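PDB 5C74: protein arginine N-methyltransferase SFM1 from Saccharomyces cerevisiae, which transfers a methyl group from S-adenosyl-L-methionine to a single arginine of ribosomal protein S3, giving monomethylarginine. Local coordinates for residues L24-A29 with T146-I151. Residues are numbered along the deposited sequence; the frame is centred on the assembly and turned at random.
Sequences LREVGA and TTQLII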
ATOM      1  N   LEU A  24     -11.314  -5.080 -11.322  1.00 13.43           N
ATOM      2  CA  LEU A  24     -11.401  -4.481 -12.649  1.00 12.66           C
ATOM      3  C   LEU A  24     -11.591  -5.530 -13.737  1.00 14.44           C
ATOM      4  O   LEU A  24     -12.361  -5.324 -14.672  1.00 16.32           O
ATOM      5  CB  LEU A  24     -10.153  -3.632 -12.938  1.00 14.61           C
ATOM      6  CG  LEU A  24     -10.047  -2.342 -12.123  1.00 14.80           C
ATOM      7  CD1 LEU A  24      -8.604  -1.800 -12.112  1.00 16.42           C
ATOM      8  CD2 LEU A  24     -10.999  -1.284 -12.689  1.00 14.32           C
ATOM      9  N   ARG A  25     -10.898  -6.658 -13.623  1.00 12.91           N
ATOM     10  CA  ARG A  25     -11.038  -7.705 -14.625  1.00 16.33           C
ATOM     11  C   ARG A  25     -12.439  -8.307 -14.552  1.00 17.60           C
ATOM     12  O   ARG A  25     -12.999  -8.703 -15.575  1.00 18.77           O
ATOM     13  CB  ARG A  25      -9.973  -8.800 -14.445  1.00 14.61           C
ATOM     14  CG  ARG A  25      -8.593  -8.390 -15.002  1.00 22.71           C
ATOM     15  CD  ARG A  25      -7.576  -9.524 -14.945  1.00 27.21           C
ATOM     16  NE  ARG A  25      -7.348  -9.954 -13.575  1.00 34.14           N
ATOM     17  CZ  ARG A  25      -6.284  -9.626 -12.846  1.00 28.60           C
ATOM     18  NH1 ARG A  25      -5.317  -8.880 -13.356  1.00 29.45           N
ATOM     19  NH2 ARG A  25      -6.191 -10.066 -11.603  1.00 29.45           N
ATOM     20  N   GLU A  26     -13.000  -8.367 -13.346  1.00 17.45           N
ATOM     21  CA  GLU A  26     -14.324  -8.951 -13.180  1.00 18.40           C
ATOM     22  C   GLU A  26     -15.458  -8.021 -13.617  1.00 17.83           C
ATOM     23  O   GLU A  26     -16.297  -8.410 -14.434  1.00 20.60           O
ATOM     24  CB  GLU A  26     -14.568  -9.372 -11.729  1.00 17.07           C
ATOM     25  CG  GLU A  26     -15.890 -10.130 -11.582  1.00 16.37           C
ATOM     26  CD  GLU A  26     -16.268 -10.437 -10.135  1.00 23.71           C
ATOM     27  OE1 GLU A  26     -15.451 -10.212  -9.223  1.00 24.38           O
ATOM     28  OE2 GLU A  26     -17.397 -10.899  -9.911  1.00 22.64           O
ATOM     29  N   VAL A  27     -15.499  -6.802 -13.093  1.00 16.24           N
ATOM     30  CA  VAL A  27     -16.679  -5.953 -13.332  1.00 16.58           C
ATOM     31  C   VAL A  27     -16.452  -4.893 -14.400  1.00 22.12           C
ATOM     32  O   VAL A  27     -17.412  -4.319 -14.937  1.00 15.38           O
ATOM     33  CB  VAL A  27     -17.158  -5.275 -12.035  1.00 16.21           C
ATOM     34  CG1 VAL A  27     -17.455  -6.341 -10.944  1.00 14.77           C
ATOM     35  CG2 VAL A  27     -16.142  -4.267 -11.527  1.00 17.04           C
ATOM     36  N   GLY A  28     -15.190  -4.633 -14.720  1.00 12.59           N
ATOM     37  CA  GLY A  28     -14.874  -3.662 -15.759  1.00 16.69           C
ATOM     38  C   GLY A  28     -14.541  -2.280 -15.221  1.00 14.31           C
ATOM     39  O   GLY A  28     -15.056  -1.859 -14.184  1.00 15.37           O
ATOM     40  N   ALA A  29     -13.694  -1.558 -15.950  1.00 14.47           N
ATOM     41  CA  ALA A  29     -13.188  -0.265 -15.487  1.00 16.70           C
ATOM     42  C   ALA A  29     -14.267   0.805 -15.411  1.00 18.44           C
ATOM     43  O   ALA A  29     -14.093   1.803 -14.716  1.00 22.24           O
ATOM     44  CB  ALA A  29     -12.065   0.215 -16.386  1.00 16.90           C
ATOM     45  N   THR A 146     -19.338 -11.549  -4.543  1.00 13.07           N
ATOM     46  CA  THR A 146     -20.545 -11.975  -3.864  1.00 11.50           C
ATOM     47  C   THR A 146     -21.714 -11.097  -4.261  1.00 15.29           C
ATOM     48  O   THR A 146     -22.808 -11.593  -4.526  1.00 11.84           O
ATOM     49  CB  THR A 146     -20.372 -11.949  -2.338  1.00 14.33           C
ATOM     50  OG1 THR A 146     -19.348 -12.888  -1.959  1.00 12.85           O
ATOM     51  CG2 THR A 146     -21.688 -12.317  -1.651  1.00 14.05           C
ATOM     52  N   THR A 147     -21.477  -9.796  -4.324  1.00 11.74           N
ATOM     53  CA  THR A 147     -22.543  -8.874  -4.694  1.00 14.08           C
ATOM     54  C   THR A 147     -23.028  -9.134  -6.126  1.00 15.78           C
ATOM     55  O   THR A 147     -24.234  -9.063  -6.416  1.00 12.31           O
ATOM     56  CB  THR A 147     -22.075  -7.420  -4.527  1.00 10.77           C
ATOM     57  OG1 THR A 147     -21.817  -7.178  -3.136  1.00 16.16           O
ATOM     58  CG2 THR A 147     -23.176  -6.461  -5.023  1.00 15.02           C
ATOM     59  N   GLN A 148     -22.093  -9.446  -7.020  1.00 11.99           N
ATOM     60  CA  GLN A 148     -22.448  -9.778  -8.398  1.00 12.07           C
ATOM     61  C   GLN A 148     -23.332 -11.025  -8.453  1.00 11.67           C
ATOM     62  O   GLN A 148     -24.315 -11.082  -9.196  1.00 12.26           O
ATOM     63  CB  GLN A 148     -21.184  -9.984  -9.242  1.00 13.64           C
ATOM     64  CG  GLN A 148     -20.404  -8.710  -9.478  1.00 13.05           C
ATOM     65  CD  GLN A 148     -21.024  -7.869 -10.574  1.00 17.76           C
ATOM     66  OE1 GLN A 148     -21.712  -6.885 -10.305  1.00 15.75           O
ATOM     67  NE2 GLN A 148     -20.797  -8.265 -11.816  1.00 17.09           N
ATOM     68  N   LEU A 149     -22.968 -12.037  -7.682  1.00 10.47           N
ATOM     69  CA  LEU A 149     -23.745 -13.271  -7.655  1.00 14.13           C
ATOM     70  C   LEU A 149     -25.177 -12.994  -7.196  1.00 15.58           C
ATOM     71  O   LEU A 149     -26.141 -13.553  -7.733  1.00 13.82           O
ATOM     72  CB  LEU A 149     -23.065 -14.303  -6.731  1.00 11.78           C
ATOM     73  CG  LEU A 149     -21.726 -14.863  -7.234  1.00 13.98           C
ATOM     74  CD1 LEU A 149     -20.974 -15.636  -6.127  1.00 10.96           C
ATOM     75  CD2 LEU A 149     -22.001 -15.770  -8.419  1.00 15.75           C
ATOM     76  N   ILE A 150     -25.314 -12.113  -6.208  1.00 14.63           N
ATOM     77  CA  ILE A 150     -26.625 -11.831  -5.617  1.00 11.67           C
ATOM     78  C   ILE A 150     -27.466 -10.934  -6.528  1.00 16.79           C
ATOM     79  O   ILE A 150     -28.631 -11.228  -6.801  1.00 13.43           O
ATOM     80  CB  ILE A 150     -26.463 -11.169  -4.221  1.00 16.08           C
ATOM     81  CG1 ILE A 150     -25.869 -12.164  -3.226  1.00 12.55           C
ATOM     82  CG2 ILE A 150     -27.783 -10.658  -3.679  1.00 13.18           C
ATOM     83  CD1 ILE A 150     -25.449 -11.514  -1.897  1.00 15.42           C
ATOM     84  N   ILE A 151     -26.853  -9.871  -7.040  1.00 12.93           N
ATOM     85  CA  ILE A 151     -27.572  -8.817  -7.736  1.00 12.87           C
ATOM     86  C   ILE A 151     -27.684  -9.100  -9.234  1.00 15.87           C
ATOM     87  O   ILE A 151     -28.744  -8.906  -9.843  1.00 16.48           O
ATOM     88  CB  ILE A 151     -26.886  -7.451  -7.494  1.00 14.05           C
ATOM     89  CG1 ILE A 151     -26.965  -7.077  -6.009  1.00 17.64           C
ATOM     90  CG2 ILE A 151     -27.542  -6.350  -8.308  1.00 22.76           C
ATOM     91  CD1 ILE A 151     -28.384  -6.814  -5.499  1.00 18.63           C
TER
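The side-chain amide of Q148 turns one face to V27. The methyl CG1 of V27 stands almost directly over the amide carbon, with V27 CG1 3.9 Å from Q148 CD. The same methyl is 4.0 Å from Q148 NE2. The second flat group is the carboxylate of E26. It lies 77° from the amide plane, so the two groups do not stack. Q148 CG is 3.7 Å from E26 OE2 and well off the carboxylate plane. E26 reaches this place with CG anti to its own N (chi1 -174°) and an extended chain, and the two side chains run alongside each other in opposing senses. The bend at the second torsion of Q148 (chi2 -79°) carries CD toward the valine. No hydrogen bond joins the two segments. Q148 OE1, the amide oxygen, is hydrogen-bonded to the hydroxyl of Y3, which should limit rotation of the group. With an alanine in place of Q148, the Y3 hydroxyl would probably lose this partner and a gap would open beside V27 CG1. The contact is small, with 105 Å² buried, and lies at the surface. It joins the C-terminal end of helix 14-27 to helix 140-151 in this SPOUT-family protein. V27 also touches I144, and E26 touches R145, one turn back along helix 140-151. V27 and T147 both rest on Y3, so strand 2-6 of the parallel sheet meets both helices here.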